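Local coordinates for cytochrome cL (Hyphomicrobium denitrificans, PDB 2D0W), which probably accepts electrons from methanol dehydrogenase through its covalently bound heme during periplasmic methanol oxidation, at residues 3-8 with 90-95; 18-23 with 110-115. All coordinates share one frame; numbering follows the deposited sequence.

Contact 1 of 2, residues 3-8 with 90-95. With HEM (protoporphyrin IX containing Fe), chain H.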
ATOM      1  N   GLU A   3       6.134  14.702  -7.101  1.00 28.53           N
ATOM      2  CA  GLU A   3       6.801  13.497  -7.558  1.00 26.76           C
ATOM      3  C   GLU A   3       6.586  13.301  -9.050  1.00 25.07           C
ATOM      4  O   GLU A   3       5.573  13.702  -9.615  1.00 25.06           O
ATOM      5  CB  GLU A   3       6.239  12.280  -6.826  1.00 28.51           C
ATOM      6  CG  GLU A   3       6.407  12.301  -5.315  1.00 28.86           C
ATOM      7  CD  GLU A   3       7.848  12.178  -4.874  1.00 30.42           C
ATOM      8  OE1 GLU A   3       8.173  12.771  -3.845  1.00 31.91           O
ATOM      9  OE2 GLU A   3       8.676  11.495  -5.518  1.00 31.64           O
ATOM     10  N   VAL A   4       7.556  12.658  -9.677  1.00 25.10           N
ATOM     11  CA  VAL A   4       7.388  12.134 -11.014  1.00 24.28           C
ATOM     12  C   VAL A   4       7.304  10.605 -10.882  1.00 23.53           C
ATOM     13  O   VAL A   4       8.187   9.994 -10.305  1.00 23.24           O
ATOM     14  CB  VAL A   4       8.564  12.546 -11.914  1.00 25.07           C
ATOM     15  CG1 VAL A   4       8.441  11.867 -13.269  1.00 23.71           C
ATOM     16  CG2 VAL A   4       8.636  14.109 -12.035  1.00 22.89           C
ATOM     17  N   PHE A   5       6.232  10.005 -11.380  1.00 21.63           N
ATOM     18  CA  PHE A   5       6.066   8.545 -11.225  1.00 21.23           C
ATOM     19  C   PHE A   5       6.463   7.805 -12.481  1.00 20.28           C
ATOM     20  O   PHE A   5       6.148   8.257 -13.581  1.00 20.80           O
ATOM     21  CB  PHE A   5       4.644   8.205 -10.820  1.00 20.77           C
ATOM     22  CG  PHE A   5       4.219   8.867  -9.536  1.00 21.04           C
ATOM     23  CD1 PHE A   5       4.655   8.376  -8.330  1.00 19.20           C
ATOM     24  CD2 PHE A   5       3.417  10.027  -9.552  1.00 20.29           C
ATOM     25  CE1 PHE A   5       4.284   8.995  -7.117  1.00 19.70           C
ATOM     26  CE2 PHE A   5       3.027  10.642  -8.376  1.00 18.47           C
ATOM     27  CZ  PHE A   5       3.470  10.145  -7.150  1.00 20.14           C
ATOM     28  N   ARG A   6       7.189   6.700 -12.305  1.00 19.24           N
ATOM     29  CA  ARG A   6       7.735   5.906 -13.415  1.00 18.36           C
ATOM     30  C   ARG A   6       7.434   4.427 -13.263  1.00 17.78           C
ATOM     31  O   ARG A   6       7.420   3.868 -12.155  1.00 16.14           O
ATOM     32  CB  ARG A   6       9.258   6.134 -13.585  1.00 15.47           C
ATOM     33  CG  ARG A   6       9.659   7.581 -13.918  1.00 15.83           C
ATOM     34  CD  ARG A   6      10.962   7.686 -14.721  1.00 19.69           C
ATOM     35  NE  ARG A   6      11.098   8.995 -15.376  1.00 20.87           N
ATOM     36  CZ  ARG A   6      10.661   9.284 -16.602  1.00 22.31           C
ATOM     37  NH1 ARG A   6      10.056   8.361 -17.338  1.00 22.83           N
ATOM     38  NH2 ARG A   6      10.828  10.506 -17.103  1.00 23.62           N
ATOM     39  N   ASN A   7       7.276   3.772 -14.393  1.00 17.41           N
ATOM     40  CA  ASN A   7       7.106   2.343 -14.384  1.00 17.38           C
ATOM     41  C   ASN A   7       8.291   1.601 -13.707  1.00 18.59           C
ATOM     42  O   ASN A   7       9.450   1.765 -14.092  1.00 17.19           O
ATOM     43  CB  ASN A   7       6.865   1.865 -15.823  1.00 17.76           C
ATOM     44  CG  ASN A   7       6.456   0.410 -15.889  1.00 16.42           C
ATOM     45  OD1 ASN A   7       5.313   0.122 -16.149  1.00 20.03           O
ATOM     46  ND2 ASN A   7       7.386  -0.506 -15.644  1.00 15.99           N
ATOM     47  N   THR A   8       7.962   0.801 -12.692  1.00 17.90           N
ATOM     48  CA  THR A   8       8.914  -0.058 -11.961  1.00 20.13           C
ATOM     49  C   THR A   8       9.915  -0.822 -12.851  1.00 20.40           C
ATOM     50  O   THR A   8      11.150  -0.798 -12.597  1.00 19.56           O
ATOM     51  CB  THR A   8       8.146  -0.990 -11.010  1.00 18.96           C
ATOM     52  OG1 THR A   8       7.590  -0.183  -9.978  1.00 20.02           O
ATOM     53  CG2 THR A   8       9.034  -1.966 -10.320  1.00 18.80           C
ATOM     54  N   GLY A  90       7.683   3.766  -4.535  1.00 15.64           N
ATOM     55  CA  GLY A  90       7.935   2.598  -5.396  1.00 14.74           C
ATOM     56  C   GLY A  90       6.776   1.635  -5.458  1.00 14.20           C
ATOM     57  O   GLY A  90       6.410   1.172  -6.537  1.00 14.46           O
ATOM     58  N   LEU A  91       6.210   1.320  -4.298  1.00 11.97           N
ATOM     59  CA  LEU A  91       5.044   0.456  -4.191  1.00 13.09           C
ATOM     60  C   LEU A  91       3.864   1.037  -4.983  1.00 12.84           C
ATOM     61  O   LEU A  91       3.211   0.345  -5.803  1.00 12.80           O
ATOM     62  CB  LEU A  91       4.689   0.226  -2.693  1.00 12.86           C
ATOM     63  CG  LEU A  91       3.562  -0.763  -2.418  1.00 14.42           C
ATOM     64  CD1 LEU A  91       3.843  -1.984  -3.205  1.00 13.56           C
ATOM     65  CD2 LEU A  91       3.408  -1.137  -0.935  1.00 12.84           C
ATOM     66  N   PHE A  92       3.630   2.329  -4.820  1.00 13.50           N
ATOM     67  CA  PHE A  92       2.591   2.981  -5.588  1.00 13.19           C
ATOM     68  C   PHE A  92       2.846   2.769  -7.102  1.00 13.14           C
ATOM     69  O   PHE A  92       1.918   2.413  -7.863  1.00 14.06           O
ATOM     70  CB  PHE A  92       2.557   4.476  -5.214  1.00 14.13           C
ATOM     71  CG  PHE A  92       1.653   5.333  -6.097  1.00 18.03           C
ATOM     72  CD1 PHE A  92       0.315   5.515  -5.773  1.00 17.72           C
ATOM     73  CD2 PHE A  92       2.147   5.945  -7.251  1.00 18.13           C
ATOM     74  CE1 PHE A  92      -0.513   6.311  -6.575  1.00 19.32           C
ATOM     75  CE2 PHE A  92       1.333   6.724  -8.063  1.00 19.42           C
ATOM     76  CZ  PHE A  92      -0.004   6.919  -7.719  1.00 19.89           C
ATOM     77  N   GLU A  93       4.098   2.994  -7.528  1.00 13.20           N
ATOM     78  CA  GLU A  93       4.443   2.942  -8.953  1.00 13.56           C
ATOM     79  C   GLU A  93       4.225   1.489  -9.446  1.00 14.04           C
ATOM     80  O   GLU A  93       3.653   1.273 -10.514  1.00 13.88           O
ATOM     81  CB  GLU A  93       5.913   3.400  -9.162  1.00 15.90           C
ATOM     82  CG  GLU A  93       6.226   4.853  -8.916  1.00 17.90           C
ATOM     83  CD  GLU A  93       7.741   5.192  -9.024  1.00 24.32           C
ATOM     84  OE1 GLU A  93       8.570   4.395  -8.509  1.00 24.61           O
ATOM     85  OE2 GLU A  93       8.108   6.253  -9.623  1.00 25.29           O
ATOM     86  N   THR A  94       4.613   0.491  -8.646  1.00 13.75           N
ATOM     87  CA  THR A  94       4.423  -0.922  -9.040  1.00 14.71           C
ATOM     88  C   THR A  94       2.943  -1.235  -9.197  1.00 15.49           C
ATOM     89  O   THR A  94       2.513  -1.778 -10.227  1.00 13.21           O
ATOM     90  CB  THR A  94       5.103  -1.846  -8.045  1.00 15.23           C
ATOM     91  OG1 THR A  94       6.494  -1.534  -8.058  1.00 16.37           O
ATOM     92  CG2 THR A  94       4.888  -3.338  -8.392  1.00 14.92           C
ATOM     93  N   ILE A  95       2.144  -0.836  -8.206  1.00 12.40           N
ATOM     94  CA  ILE A  95       0.698  -1.044  -8.274  1.00 11.85           C
ATOM     95  C   ILE A  95       0.081  -0.254  -9.402  1.00 10.95           C
ATOM     96  O   ILE A  95      -0.689  -0.824 -10.163  1.00 10.78           O
ATOM     97  CB  ILE A  95      -0.023  -0.771  -6.929  1.00 11.79           C
ATOM     98  CG1 ILE A  95       0.674  -1.576  -5.840  1.00  9.75           C
ATOM     99  CG2 ILE A  95      -1.533  -1.192  -7.016  1.00 13.30           C
ATOM    100  CD1 ILE A  95       0.433  -1.049  -4.395  1.00  6.61           C
TER
HETATM  101  CHA HEM H 200       4.315  -8.447  -8.430  1.00 11.45           C
HETATM  102  CHB HEM H 200       1.132  -5.912  -5.744  1.00 11.35           C
HETATM  103  CHC HEM H 200      -2.674  -7.795  -8.138  1.00 11.09           C
HETATM  104  CHD HEM H 200       0.428 -11.107  -9.864  1.00 12.06           C
HETATM  105  C1A HEM H 200       3.819  -7.511  -7.521  1.00 13.45           C
HETATM  106  C2A HEM H 200       4.557  -6.540  -6.723  1.00 10.27           C
HETATM  107  C3A HEM H 200       3.675  -5.877  -5.976  1.00 12.24           C
HETATM  108  C4A HEM H 200       2.331  -6.354  -6.272  1.00 13.60           C
HETATM  109  CMA HEM H 200       3.971  -4.754  -4.929  1.00 11.38           C
HETATM  110  CAA HEM H 200       6.094  -6.381  -6.697  1.00 10.58           C
HETATM  111  CBA HEM H 200       6.608  -7.385  -5.651  1.00 10.55           C
HETATM  112  CGA HEM H 200       8.101  -7.234  -5.380  1.00 15.58           C
HETATM  113  O1A HEM H 200       8.693  -6.191  -5.747  1.00 14.75           O
HETATM  114  O2A HEM H 200       8.686  -8.178  -4.797  1.00 17.30           O
HETATM  115  C1B HEM H 200      -0.174  -6.154  -6.186  1.00 14.31           C
HETATM  116  C2B HEM H 200      -1.446  -5.579  -5.735  1.00 13.21           C
HETATM  117  C3B HEM H 200      -2.396  -6.012  -6.412  1.00 11.92           C
HETATM  118  C4B HEM H 200      -1.925  -6.997  -7.335  1.00 12.69           C
HETATM  119  CMB HEM H 200      -1.489  -4.628  -4.540  1.00 12.82           C
HETATM  120  CAB HEM H 200      -3.805  -5.401  -6.480  1.00 11.21           C
HETATM  121  CBB HEM H 200      -3.977  -4.137  -6.716  1.00  9.54           C
HETATM  122  C1C HEM H 200      -2.171  -8.889  -8.808  1.00 14.09           C
HETATM  123  C2C HEM H 200      -2.897  -9.761  -9.754  1.00 12.99           C
HETATM  124  C3C HEM H 200      -2.057 -10.690 -10.169  1.00 15.39           C
HETATM  125  C4C HEM H 200      -0.722 -10.388  -9.628  1.00 13.11           C
HETATM  126  CMC HEM H 200      -4.415  -9.843  -9.716  1.00 13.84           C
HETATM  127  CAC HEM H 200      -2.327 -12.050 -10.892  1.00 14.46           C
HETATM  128  CBC HEM H 200      -3.150 -12.018 -11.905  1.00 12.62           C
HETATM  129  C1D HEM H 200       1.741 -10.696  -9.750  1.00 11.53           C
HETATM  130  C2D HEM H 200       2.896 -11.327 -10.358  1.00 14.72           C
HETATM  131  C3D HEM H 200       4.102 -10.500  -9.926  1.00 11.95           C
HETATM  132  C4D HEM H 200       3.580  -9.452  -9.069  1.00 11.93           C
HETATM  133  CMD HEM H 200       2.889 -12.588 -11.276  1.00 13.15           C
HETATM  134  CAD HEM H 200       5.617 -10.687 -10.298  1.00 13.10           C
HETATM  135  CBD HEM H 200       5.833  -9.602 -11.357  1.00 15.88           C
HETATM  136  CGD HEM H 200       7.285  -9.288 -11.620  1.00 17.09           C
HETATM  137  O1D HEM H 200       7.584  -8.365 -12.400  1.00 16.27           O
HETATM  138  O2D HEM H 200       8.139  -9.955 -11.019  1.00 17.21           O
HETATM  139  NA  HEM H 200       2.484  -7.365  -7.195  1.00 13.94           N
HETATM  140  NB  HEM H 200      -0.579  -7.075  -7.129  1.00 11.54           N
HETATM  141  NC  HEM H 200      -0.837  -9.270  -8.798  1.00 15.50           N
HETATM  142  ND  HEM H 200       2.199  -9.624  -8.990  1.00 12.13           N
HETATM  143 FE   HEM H 200       0.807  -8.255  -8.084  1.00 14.17          FE
HETATM  144  O   HOH W   1      10.346   7.869 -10.541  1.00 43.81           O
HETATM  145  O   HOH W   2       5.073   0.342 -12.555  1.00 11.53           O
HETATM  146  O   HOH W   3       9.323   1.754  -8.709  1.00 29.64           O

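Contact 2 of 2, residues 18-23 with 110-115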
ATOM      1  N   GLY A  18      -3.780  11.335 -16.020  1.00 25.52           N
ATOM      2  CA  GLY A  18      -4.521  10.889 -17.176  1.00 24.84           C
ATOM      3  C   GLY A  18      -5.250   9.591 -16.924  1.00 22.92           C
ATOM      4  O   GLY A  18      -6.334   9.375 -17.468  1.00 24.46           O
ATOM      5  N   GLN A  19      -4.660   8.738 -16.080  1.00 21.46           N
ATOM      6  CA  GLN A  19      -5.092   7.354 -15.936  1.00 18.19           C
ATOM      7  C   GLN A  19      -5.879   7.072 -14.678  1.00 17.70           C
ATOM      8  O   GLN A  19      -6.792   6.257 -14.704  1.00 19.84           O
ATOM      9  CB  GLN A  19      -3.907   6.383 -16.102  1.00 17.55           C
ATOM     10  CG  GLN A  19      -3.436   6.173 -17.565  1.00 17.47           C
ATOM     11  CD  GLN A  19      -4.356   5.250 -18.378  1.00 18.84           C
ATOM     12  OE1 GLN A  19      -4.497   4.064 -18.070  1.00 17.31           O
ATOM     13  NE2 GLN A  19      -4.967   5.797 -19.432  1.00 17.54           N
ATOM     14  N   ALA A  20      -5.530   7.731 -13.576  1.00 17.04           N
ATOM     15  CA  ALA A  20      -6.304   7.603 -12.339  1.00 17.21           C
ATOM     16  C   ALA A  20      -7.774   8.024 -12.522  1.00 19.42           C
ATOM     17  O   ALA A  20      -8.065   8.935 -13.294  1.00 19.43           O
ATOM     18  CB  ALA A  20      -5.665   8.402 -11.274  1.00 14.95           C
ATOM     19  N   PRO A  21      -8.716   7.347 -11.812  1.00 19.11           N
ATOM     20  CA  PRO A  21     -10.123   7.790 -11.767  1.00 18.38           C
ATOM     21  C   PRO A  21     -10.229   9.289 -11.503  1.00 19.14           C
ATOM     22  O   PRO A  21      -9.367   9.847 -10.828  1.00 17.16           O
ATOM     23  CB  PRO A  21     -10.665   7.030 -10.547  1.00 18.61           C
ATOM     24  CG  PRO A  21      -9.853   5.763 -10.527  1.00 16.49           C
ATOM     25  CD  PRO A  21      -8.493   6.114 -11.039  1.00 17.33           C
ATOM     26  N   LYS A  22     -11.274   9.953 -11.998  1.00 19.62           N
ATOM     27  CA  LYS A  22     -11.445  11.395 -11.683  1.00 22.13           C
ATOM     28  C   LYS A  22     -11.713  11.661 -10.176  1.00 21.48           C
ATOM     29  O   LYS A  22     -11.257  12.663  -9.616  1.00 22.11           O
ATOM     30  CB  LYS A  22     -12.534  12.059 -12.558  1.00 23.64           C
ATOM     31  CG  LYS A  22     -12.010  13.128 -13.552  1.00 29.01           C
ATOM     32  CD  LYS A  22     -10.874  12.620 -14.477  1.00 30.37           C
ATOM     33  CE  LYS A  22      -9.905  13.700 -14.918  1.00 33.39           C
ATOM     34  NZ  LYS A  22      -9.569  14.721 -13.852  1.00 35.15           N
ATOM     35  N   GLU A  23     -12.446  10.764  -9.533  1.00 20.70           N
ATOM     36  CA  GLU A  23     -12.848  10.920  -8.142  1.00 22.03           C
ATOM     37  C   GLU A  23     -11.756  10.444  -7.201  1.00 21.30           C
ATOM     38  O   GLU A  23     -10.921   9.654  -7.593  1.00 20.06           O
ATOM     39  CB  GLU A  23     -14.132  10.110  -7.872  1.00 24.42           C
ATOM     40  CG  GLU A  23     -15.266  10.386  -8.874  1.00 30.26           C
ATOM     41  CD  GLU A  23     -15.073   9.697 -10.239  1.00 33.39           C
ATOM     42  OE1 GLU A  23     -14.182   8.796 -10.409  1.00 32.96           O
ATOM     43  OE2 GLU A  23     -15.828  10.085 -11.160  1.00 34.47           O
ATOM     44  N   LEU A 110      -8.207   2.079  -9.311  1.00 19.49           N
ATOM     45  CA  LEU A 110      -8.265   2.534  -7.907  1.00 19.77           C
ATOM     46  C   LEU A 110      -8.304   4.054  -7.840  1.00 18.90           C
ATOM     47  O   LEU A 110      -7.426   4.692  -8.403  1.00 19.94           O
ATOM     48  CB  LEU A 110      -6.951   2.112  -7.211  1.00 19.83           C
ATOM     49  CG  LEU A 110      -6.750   0.617  -6.942  1.00 19.28           C
ATOM     50  CD1 LEU A 110      -5.241   0.158  -6.961  1.00 18.75           C
ATOM     51  CD2 LEU A 110      -7.412   0.372  -5.629  1.00 20.87           C
ATOM     52  N   GLU A 111      -9.257   4.651  -7.121  1.00 19.36           N
ATOM     53  CA  GLU A 111      -9.098   6.079  -6.773  1.00 20.33           C
ATOM     54  C   GLU A 111      -7.850   6.271  -5.928  1.00 19.53           C
ATOM     55  O   GLU A 111      -7.497   5.415  -5.092  1.00 15.93           O
ATOM     56  CB  GLU A 111     -10.327   6.626  -6.050  1.00 22.01           C
ATOM     57  CG  GLU A 111     -11.573   6.646  -6.966  1.00 25.14           C
ATOM     58  CD  GLU A 111     -12.876   6.798  -6.195  1.00 27.81           C
ATOM     59  OE1 GLU A 111     -12.809   7.200  -5.004  1.00 28.89           O
ATOM     60  OE2 GLU A 111     -13.971   6.513  -6.770  1.00 28.41           O
ATOM     61  N   LEU A 112      -7.183   7.404  -6.154  1.00 19.00           N
ATOM     62  CA  LEU A 112      -5.903   7.682  -5.536  1.00 18.72           C
ATOM     63  C   LEU A 112      -5.947   7.526  -4.022  1.00 17.60           C
ATOM     64  O   LEU A 112      -4.993   6.999  -3.434  1.00 16.86           O
ATOM     65  CB  LEU A 112      -5.399   9.067  -5.938  1.00 18.48           C
ATOM     66  CG  LEU A 112      -4.897   9.160  -7.394  1.00 20.07           C
ATOM     67  CD1 LEU A 112      -3.780   8.165  -7.701  1.00 18.00           C
ATOM     68  CD2 LEU A 112      -6.031   8.884  -8.289  1.00 23.73           C
ATOM     69  N   ASP A 113      -7.058   7.959  -3.409  1.00 16.81           N
ATOM     70  CA  ASP A 113      -7.199   7.905  -1.939  1.00 16.73           C
ATOM     71  C   ASP A 113      -7.283   6.442  -1.494  1.00 14.72           C
ATOM     72  O   ASP A 113      -6.704   6.071  -0.473  1.00 14.32           O
ATOM     73  CB  ASP A 113      -8.432   8.698  -1.475  1.00 15.78           C
ATOM     74  CG  ASP A 113      -8.454   8.923   0.050  1.00 18.80           C
ATOM     75  OD1 ASP A 113      -7.476   9.460   0.619  1.00 15.45           O
ATOM     76  OD2 ASP A 113      -9.457   8.521   0.681  1.00 22.52           O
ATOM     77  N   ASN A 114      -7.970   5.633  -2.299  1.00 13.52           N
ATOM     78  CA  ASN A 114      -8.080   4.205  -2.034  1.00 15.42           C
ATOM     79  C   ASN A 114      -6.772   3.489  -2.262  1.00 14.99           C
ATOM     80  O   ASN A 114      -6.429   2.590  -1.515  1.00 13.69           O
ATOM     81  CB  ASN A 114      -9.220   3.557  -2.827  1.00 15.82           C
ATOM     82  CG  ASN A 114     -10.616   3.919  -2.239  1.00 17.12           C
ATOM     83  OD1 ASN A 114     -10.756   4.155  -1.073  1.00 16.97           O
ATOM     84  ND2 ASN A 114     -11.614   3.984  -3.079  1.00 18.32           N
ATOM     85  N   MET A 115      -6.040   3.892  -3.292  1.00 14.26           N
ATOM     86  CA  MET A 115      -4.695   3.351  -3.516  1.00 14.57           C
ATOM     87  C   MET A 115      -3.866   3.503  -2.269  1.00 13.51           C
ATOM     88  O   MET A 115      -3.046   2.635  -1.918  1.00 12.64           O
ATOM     89  CB  MET A 115      -4.015   4.106  -4.664  1.00 16.86           C
ATOM     90  CG  MET A 115      -2.537   3.784  -4.775  1.00 22.28           C
ATOM     91  SD  MET A 115      -2.291   2.163  -5.520  1.00 28.46           S
ATOM     92  CE  MET A 115      -2.374   2.644  -7.242  1.00 25.13           C
TER

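Contact 1 of 2, residues 3-8 with 90-95
F92 turns its ring edge into the face of F5, an edge-to-face pair with centroids 4.8 Å apart and planes at 50°. CE2 of F92 sits over the centre of the F5 ring, 3.7 Å above its plane, while E93 CG lies at that ring's edge. The N-terminal residues 3-8 run here along helix 88-97 of a cytochrome c fold, whose L91, T94 and I95 line the heme pocket. E93 carries the polar half: extended beyond CG, it brings OE2 2.9 Å from R6 N. The bond is fairly straight (162° at the hydrogen) but meets OE2 from above the carboxylate plane, 45° out of it. One water lies within bonding distance of both this OE2 and V4 O, which also takes a bond from K89 NZ. A second water bridges E93 O and T8 N, and a third links E93 OE1 with T8 OG1, so E93 holds residues 3-8 at several points. Nearer the heme, T94 OG1 also bonds N85 OD1, and N85 in turn binds the heme. T8 OG1 and T94 OG1 form a short hydroxyl pair at 2.6 Å, while T94 CG2 packs 3.6 Å from heme C2A.

Contact 2 of 2, residues 18-23 with 110-115
P21 lies against the turn that leads into helix 112-124, its CD 3.2 Å from L110 O. On this packed side the proline ring rests on the backbone of L110 and E111, and P21 CB also meets E111 CG at 3.7 Å. L112 adds to the apolar part, its CD1 4.0 Å from A20 CB, with V30 and M34 of helix 28-36 also touching it. No hydrogen bond joins the two segments, so shape carries the contact. E111 runs out extended beyond CG (chi2 164°), and its CG still comes close to the carbonyl oxygen E23 O, at 3.1 Å. Looser are the carboxylate ends on the solvent side, where E23 OE1 stands 4.3 Å from E111 OE2, a pairing of like charges likely to be mildly unfavourable. An alanine here lacks the CG methylene and carboxylate, and would probably leave P21 CB and E23 CB without their neighbour and the contact with E23 O reduced, opening a gap at the solvent side. With E111 at the N-cap position and M115 N bonded to E111 O at 2.8 Å, the arrangement is an N-terminal arm packed over the start of helix 112-124 in a cytochrome c fold.

In the fold
Contacts 1 and 2 have their centres about 14 Å apart and follow the same N-terminal arm across the heme domain. The order along the chain is 3-8, 18-23, 90-95, 110-115, so the segments alternate: the earlier piece of the arm meets helix 88-97 and the later one meets the start of helix 112-124. These two helices follow each other in the chain and pack directly, F92 CD1 lying 3.5 Å from M115 CG and I95 CG2 3.9 Å from L110 CD1. The N-terminal segments 3-8 and 18-23 thus pack on two helices of the cytochrome c fold. Contact 1 lies on the heme side; contact 2 approaches the heme through L110, which also lies near the zinc site of H106 and D109.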